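Local structure of short-chain dehydrogenase/reductase SDR (Vibrio parahaemolyticus, 3GUY) at residues Q60-E63 with Q64-Q68; E90-P93 with E94-Q97; A138-S141 with T142-A145. The protein probably catalyses an NAD(P)-dependent oxidation or reduction, as a member of the short-chain dehydrogenase/reductase family. The protein carries 2 engineered substitutions. One frame throughout, in Å; residues are numbered along the deposited sequence.

Contact 1 (Q60-E63 with Q64-Q68); sequences QEVE and QLFEQ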
loop_
_atom_site.group_PDB
_atom_site.type_symbol
_atom_site.label_atom_id
_atom_site.label_comp_id
_atom_site.label_asym_id
_atom_site.label_seq_id
_atom_site.Cartn_x
_atom_site.Cartn_y
_atom_site.Cartn_z
ATOM N N GLN D 60 -22.157 -6.814 23.693
ATOM C CA GLN D 60 -23.518 -7.213 24.140
ATOM C C GLN D 60 -24.601 -6.361 23.444
ATOM O O GLN D 60 -25.617 -6.881 22.971
ATOM C CB GLN D 60 -23.647 -7.114 25.663
ATOM C CG GLN D 60 -22.656 -8.021 26.435
ATOM C CD GLN D 60 -21.290 -7.386 26.755
ATOM O OE1 GLN D 60 -20.804 -6.468 26.068
ATOM N NE2 GLN D 60 -20.653 -7.897 27.815
ATOM N N GLU D 61 -24.382 -5.055 23.371
ATOM C CA GLU D 61 -25.369 -4.207 22.729
ATOM C C GLU D 61 -25.475 -4.503 21.212
ATOM O O GLU D 61 -26.582 -4.468 20.646
ATOM C CB GLU D 61 -25.123 -2.721 23.030
ATOM C CG GLU D 61 -25.364 -2.356 24.518
ATOM C CD GLU D 61 -25.484 -0.840 24.794
ATOM O OE1 GLU D 61 -25.965 -0.064 23.928
ATOM O OE2 GLU D 61 -25.117 -0.424 25.919
ATOM N N VAL D 62 -24.356 -4.839 20.570
ATOM C CA VAL D 62 -24.359 -5.176 19.138
ATOM C C VAL D 62 -25.063 -6.523 18.861
ATOM O O VAL D 62 -25.799 -6.672 17.886
ATOM C CB VAL D 62 -22.920 -5.145 18.562
ATOM C CG1 VAL D 62 -22.858 -5.750 17.187
ATOM C CG2 VAL D 62 -22.424 -3.698 18.557
ATOM N N GLU D 63 -24.854 -7.485 19.744
ATOM C CA GLU D 63 -25.507 -8.779 19.643
ATOM C C GLU D 63 -27.029 -8.599 19.814
ATOM O O GLU D 63 -27.795 -9.181 19.075
ATOM C CB GLU D 63 -24.860 -9.743 20.659
ATOM C CG GLU D 63 -25.598 -11.031 21.014
ATOM C CD GLU D 63 -25.384 -11.345 22.505
ATOM O OE1 GLU D 63 -24.262 -11.777 22.865
ATOM O OE2 GLU D 63 -26.311 -11.090 23.314
ATOM N N GLN D 64 -27.456 -7.741 20.736
ATOM C CA GLN D 64 -28.903 -7.454 20.898
ATOM C C GLN D 64 -29.504 -6.672 19.736
ATOM O O GLN D 64 -30.686 -6.821 19.438
ATOM C CB GLN D 64 -29.163 -6.651 22.153
ATOM C CG GLN D 64 -28.953 -7.435 23.444
ATOM C CD GLN D 64 -28.541 -6.529 24.581
ATOM O OE1 GLN D 64 -28.981 -5.371 24.666
ATOM N NE2 GLN D 64 -27.657 -7.038 25.450
ATOM N N LEU D 65 -28.699 -5.809 19.111
ATOM C CA LEU D 65 -29.163 -5.014 17.981
ATOM C C LEU D 65 -29.660 -5.970 16.905
ATOM O O LEU D 65 -30.772 -5.846 16.447
ATOM C CB LEU D 65 -28.056 -4.042 17.453
ATOM C CG LEU D 65 -28.210 -3.341 16.073
ATOM C CD1 LEU D 65 -29.341 -2.281 16.022
ATOM C CD2 LEU D 65 -26.871 -2.695 15.651
ATOM N N PHE D 66 -28.860 -6.955 16.541
ATOM C CA PHE D 66 -29.235 -7.823 15.448
ATOM C C PHE D 66 -30.249 -8.889 15.828
ATOM O O PHE D 66 -31.019 -9.319 14.970
ATOM C CB PHE D 66 -28.011 -8.416 14.776
ATOM C CG PHE D 66 -27.236 -7.390 14.017
ATOM C CD1 PHE D 66 -27.688 -6.936 12.796
ATOM C CD2 PHE D 66 -26.120 -6.799 14.573
ATOM C CE1 PHE D 66 -27.003 -5.943 12.123
ATOM C CE2 PHE D 66 -25.433 -5.818 13.898
ATOM C CZ PHE D 66 -25.884 -5.388 12.679
ATOM N N GLU D 67 -30.252 -9.290 17.097
ATOM C CA GLU D 67 -31.191 -10.302 17.576
ATOM C C GLU D 67 -32.633 -9.806 17.407
ATOM O O GLU D 67 -33.515 -10.556 17.021
ATOM C CB GLU D 67 -30.932 -10.615 19.052
ATOM C CG GLU D 67 -31.729 -11.801 19.592
ATOM C CD GLU D 67 -31.324 -13.132 18.964
ATOM O OE1 GLU D 67 -30.114 -13.350 18.741
ATOM O OE2 GLU D 67 -32.224 -13.968 18.707
ATOM N N GLN D 68 -32.852 -8.530 17.672
ATOM C CA GLN D 68 -34.203 -7.982 17.709
ATOM C C GLN D 68 -34.741 -7.585 16.336
ATOM O O GLN D 68 -35.847 -7.110 16.247
ATOM C CB GLN D 68 -34.249 -6.783 18.680
ATOM C CG GLN D 68 -33.981 -7.166 20.141
ATOM C CD GLN D 68 -35.039 -8.123 20.683
ATOM O OE1 GLN D 68 -34.730 -9.218 21.185
ATOM N NE2 GLN D 68 -36.299 -7.732 20.540
#

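Contact 2 (E90-P93 with E94-Q97); sequences EQDP and EQIQ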
loop_
_atom_site.group_PDB
_atom_site.type_symbol
_atom_site.label_atom_id
_atom_site.label_comp_id
_atom_site.label_asym_id
_atom_site.label_seq_id
_atom_site.Cartn_x
_atom_site.Cartn_y
_atom_site.Cartn_z
ATOM N N GLU D 90 0.602 15.826 22.020
ATOM C CA GLU D 90 -0.464 16.718 22.528
ATOM C C GLU D 90 -1.749 15.958 22.760
ATOM O O GLU D 90 -2.671 16.496 23.343
ATOM C CB GLU D 90 -0.878 17.791 21.520
ATOM C CG GLU D 90 0.167 18.330 20.632
ATOM C CD GLU D 90 0.988 19.389 21.293
ATOM O OE1 GLU D 90 1.519 20.259 20.550
ATOM O OE2 GLU D 90 1.088 19.337 22.536
ATOM N N GLN D 91 -1.855 14.734 22.248
ATOM C CA GLN D 91 -3.116 14.023 22.363
ATOM C C GLN D 91 -3.348 13.473 23.770
ATOM O O GLN D 91 -2.430 12.983 24.431
ATOM C CB GLN D 91 -3.206 12.917 21.310
ATOM C CG GLN D 91 -3.343 13.471 19.885
ATOM C CD GLN D 91 -3.781 12.387 18.870
ATOM O OE1 GLN D 91 -4.185 11.283 19.247
ATOM N NE2 GLN D 91 -3.740 12.730 17.585
ATOM N N ASP D 92 -4.590 13.535 24.200
ATOM C CA ASP D 92 -4.989 13.072 25.518
ATOM C C ASP D 92 -5.274 11.555 25.437
ATOM O O ASP D 92 -6.046 11.128 24.614
ATOM C CB ASP D 92 -6.225 13.884 25.915
ATOM C CG ASP D 92 -6.889 13.404 27.196
ATOM O OD1 ASP D 92 -6.501 12.360 27.772
ATOM O OD2 ASP D 92 -7.844 14.104 27.595
ATOM N N PRO D 93 -4.635 10.733 26.297
ATOM C CA PRO D 93 -4.853 9.302 26.157
ATOM C C PRO D 93 -6.290 8.826 26.305
ATOM O O PRO D 93 -6.649 7.831 25.687
ATOM C CB PRO D 93 -3.972 8.702 27.256
ATOM C CG PRO D 93 -2.880 9.693 27.433
ATOM C CD PRO D 93 -3.539 11.024 27.226
ATOM N N GLU D 94 -7.105 9.516 27.098
ATOM C CA GLU D 94 -8.522 9.121 27.325
ATOM C C GLU D 94 -9.305 9.315 26.016
ATOM O O GLU D 94 -10.108 8.487 25.628
ATOM C CB GLU D 94 -9.183 10.000 28.387
ATOM C CG GLU D 94 -9.332 9.423 29.772
ATOM C CD GLU D 94 -10.491 10.152 30.541
ATOM O OE1 GLU D 94 -11.419 9.475 31.038
ATOM O OE2 GLU D 94 -10.483 11.407 30.605
ATOM N N GLN D 95 -9.051 10.435 25.354
ATOM C CA GLN D 95 -9.609 10.710 24.039
ATOM C C GLN D 95 -9.132 9.737 22.932
ATOM O O GLN D 95 -9.885 9.432 22.018
ATOM C CB GLN D 95 -9.296 12.139 23.651
ATOM C CG GLN D 95 -10.167 13.153 24.410
ATOM C CD GLN D 95 -11.074 13.865 23.493
ATOM O OE1 GLN D 95 -11.957 13.254 22.815
ATOM N NE2 GLN D 95 -10.853 15.166 23.393
ATOM N N ILE D 96 -7.880 9.293 23.019
ATOM C CA ILE D 96 -7.375 8.244 22.134
ATOM C C ILE D 96 -8.140 6.931 22.370
ATOM O O ILE D 96 -8.493 6.247 21.428
ATOM C CB ILE D 96 -5.840 7.992 22.290
ATOM C CG1 ILE D 96 -5.017 9.266 21.929
ATOM C CG2 ILE D 96 -5.453 6.720 21.509
ATOM C CD1 ILE D 96 -3.490 9.214 22.285
ATOM N N GLN D 97 -8.373 6.577 23.625
ATOM C CA GLN D 97 -9.164 5.406 23.946
ATOM C C GLN D 97 -10.586 5.474 23.369
ATOM O O GLN D 97 -11.052 4.490 22.852
ATOM C CB GLN D 97 -9.219 5.134 25.466
ATOM C CG GLN D 97 -10.008 3.834 25.836
ATOM C CD GLN D 97 -9.572 2.579 25.066
ATOM O OE1 GLN D 97 -8.389 2.374 24.822
ATOM N NE2 GLN D 97 -10.545 1.724 24.673
#

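Contact 3 (A138-S141 with T142-A145); sequences AQES and TYCA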
loop_
_atom_site.group_PDB
_atom_site.type_symbol
_atom_site.label_atom_id
_atom_site.label_comp_id
_atom_site.label_asym_id
_atom_site.label_seq_id
_atom_site.Cartn_x
_atom_site.Cartn_y
_atom_site.Cartn_z
ATOM N N ALA D 138 0.201 13.610 9.088
ATOM C CA ALA D 138 0.620 14.413 10.229
ATOM C C ALA D 138 -0.563 14.958 11.024
ATOM O O ALA D 138 -1.537 15.480 10.474
ATOM C CB ALA D 138 1.526 15.605 9.771
ATOM N N GLN D 139 -0.451 14.827 12.326
ATOM C CA GLN D 139 -1.487 15.234 13.283
ATOM C C GLN D 139 -2.738 14.357 13.276
ATOM O O GLN D 139 -3.724 14.685 13.850
ATOM C CB GLN D 139 -1.808 16.704 13.162
ATOM C CG GLN D 139 -0.578 17.523 13.219
ATOM C CD GLN D 139 -0.867 18.988 13.595
ATOM O OE1 GLN D 139 -2.005 19.378 13.800
ATOM N NE2 GLN D 139 0.165 19.772 13.666
ATOM N N GLU D 140 -2.678 13.221 12.620
ATOM C CA GLU D 140 -3.814 12.321 12.602
ATOM C C GLU D 140 -3.368 10.905 12.915
ATOM O O GLU D 140 -3.971 9.924 12.442
ATOM C CB GLU D 140 -4.509 12.385 11.228
ATOM C CG GLU D 140 -4.874 13.733 10.740
ATOM C CD GLU D 140 -5.708 13.691 9.467
ATOM O OE1 GLU D 140 -6.485 12.714 9.194
ATOM O OE2 GLU D 140 -5.609 14.692 8.743
ATOM N N SER D 141 -2.311 10.777 13.706
ATOM C CA SER D 141 -1.639 9.504 13.791
ATOM C C SER D 141 -2.575 8.399 14.342
ATOM O O SER D 141 -2.535 7.293 13.862
ATOM C CB SER D 141 -0.367 9.600 14.588
ATOM O OG SER D 141 -0.591 9.873 15.952
ATOM N N THR D 142 -3.322 8.695 15.393
ATOM C CA THR D 142 -4.245 7.707 16.005
ATOM C C THR D 142 -5.526 7.510 15.194
ATOM O O THR D 142 -6.150 6.436 15.241
ATOM C CB THR D 142 -4.622 8.126 17.423
ATOM O OG1 THR D 142 -5.100 9.496 17.388
ATOM C CG2 THR D 142 -3.384 7.990 18.362
ATOM N N TYR D 143 -5.937 8.557 14.482
ATOM C CA TYR D 143 -7.045 8.460 13.511
ATOM C C TYR D 143 -6.678 7.545 12.377
ATOM O O TYR D 143 -7.416 6.616 12.098
ATOM C CB TYR D 143 -7.439 9.803 12.943
ATOM C CG TYR D 143 -8.698 9.761 12.112
ATOM C CD1 TYR D 143 -9.936 9.435 12.684
ATOM C CD2 TYR D 143 -8.654 10.038 10.764
ATOM C CE1 TYR D 143 -11.094 9.380 11.920
ATOM C CE2 TYR D 143 -9.813 10.039 10.004
ATOM C CZ TYR D 143 -11.035 9.697 10.592
ATOM O OH TYR D 143 -12.184 9.658 9.844
ATOM N N CYS D 144 -5.498 7.758 11.790
ATOM C CA CYS D 144 -5.005 6.853 10.791
ATOM C C CYS D 144 -4.893 5.470 11.396
ATOM O O CYS D 144 -5.285 4.464 10.771
ATOM C CB CYS D 144 -3.633 7.297 10.232
ATOM S SG CYS D 144 -3.682 8.760 9.193
ATOM N N ALA D 145 -4.372 5.386 12.613
ATOM C CA ALA D 145 -4.200 4.070 13.222
ATOM C C ALA D 145 -5.488 3.260 13.210
ATOM O O ALA D 145 -5.494 2.105 12.714
ATOM C CB ALA D 145 -3.653 4.193 14.633
#

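Contact 1 (Q60-E63 with Q64-Q68)
Val62 and Phe66, one helical turn apart, are brought side by side by their first torsions: CG1 of Val62 stands anti to its backbone N (chi1 168°), while the ring of Phe66 lies beside its own N with CG anti to the carbonyl carbon (chi1 -70°). Both side chains therefore point the same way, and Val62 CG1 meets Phe66 CE2 at 4.2 Å. The CD2 side of the ring leans back toward the preceding turn, with CD2 3.3 Å from Val62 O in an oblique approach. The bond from Phe66 N to that carbonyl is weak, 3.4 Å from N to Val62 O, whereas Leu65 N reaches Glu61 O at 2.9 Å and Gln64 N reaches Gln60 O at 3.0 Å. On the outer side, the extended Gln64 chain passes close to the Gln60 carbonyl, and its OE1 is held by Arg54; Glu67 OE1 pairs with Arg117. The inward apolar side packs on several parts of the fold: Phe66 on Leu114 and Tyr118 of helix 93-118, Leu65 on Tyr29 and Thr31 of strand 28-32, and Val62 on Leu56 of a loop. Such an amphipathic helix, linking parallel strands 51-53 and 75-78, is characteristic of the beta-alpha-beta crossovers of a Rossmann fold.

Contact 2 (E90-P93 with E94-Q97)
Asp92 OD1 accepts the backbone N-H of Glu94 at an N to OD1 distance of 3.0 Å and an N-H...O angle of 153°. With CG anti to the backbone N (chi1 172°), the carboxylate swings over the first turn, and the amide meets OD1 from above its plane, 50° out of it. The main-chain oxygen of the same residue is taken by Ile96 N, 3.0 Å from Asp92 O, so Asp92 grips the helix start with both carboxylate and carbonyl. Pro93 O then receives Gln97 N, also at 3.0 Å. This is an N-cap followed by proline in the first helical position, where the missing N-H costs no helical bond; the negative carboxylate is probably favoured by the positive end of the helix dipole. Asp92 and Glu94 run alongside each other in the same direction, but the like-charged oxygens Asp92 OD2 and Glu94 OE2 stay 4.8 Å apart. Further out, Gln91 crosses Ile96 at about a right angle: Gln91 OE1 lies 3.5 Å from Ile96 CG1, and Gln91 CB lies 3.8 Å from Ile96 CD1. Gln91 NE2 is held by Gly86 O and OE1 by Thr142. From the second subunit, Arg112 donates to Gln91 O, His59 packs on Pro93, and Ile108 meets Ile96.

Contact 3 (A138-S141 with T142-A145)
Glu140, at the N-cap, and Tyr143, three residues on, extend side by side in the same direction, their carboxylate and ring planes inclined at 49°. The approach is oblique, with Glu140 OE1 3.8 Å from Tyr143 CD2. Cys144 instead turns its thiol back toward the start of the helix: SG, anti to the carbonyl carbon (chi1 -71°), comes within 3.5 Å of Glu140 O and 4.2 Å of Glu140 CB. The same carbonyl receives Cys144 N at 2.7 Å in an almost straight bond (178° at the hydrogen). Ala145 N follows with a bond to Ser141 O at 2.9 Å, while Ala145 CB sits 3.4 Å from that oxygen. Tyr143 begins a Tyr-x-x-x-Lys sequence and lies against Ser130, consistent with the Ser-Tyr-Lys active site of short-chain dehydrogenases; its ring also meets Phe85 edge-to-face. Ser141 points away from 142-145 and Thr142 away from 138-141, yet Ser141 OG and Thr142 CG2 come to 4.1 Å. The contact thus forms the start of helix 141-160, entered from the loop after strand 124-128; Thr142 packs on Leu99 of helix 93-118, and Ser156 of the second subunit touches Ser141 and Cys144.

How the contacts relate
Contacts 2 and 3 form adjoining helix starts, their centres 12 Å apart. They are joined by a probable hydrogen bond between Gln91 OE1 and Thr142 OG1 at 2.7 Å and by methyl packing of Ile96 CG2 on Thr142 CG2 at 4.0 Å. Both also touch the second subunit, consistent with the paired-helix interface common in this family. Contact 3 carries Tyr143, probably part of the active site; contact 2 meets contact 3 at the adjacent Thr142. Contact 1 stands apart: its centre is 29 Å from that of contact 2 and 31 Å from that of contact 3, with nearest atoms about 13 and 19 Å away. Helix 93-118 nevertheless links contacts 1 and 2, beginning in contact 2 and meeting Phe66 of contact 1 near its far end.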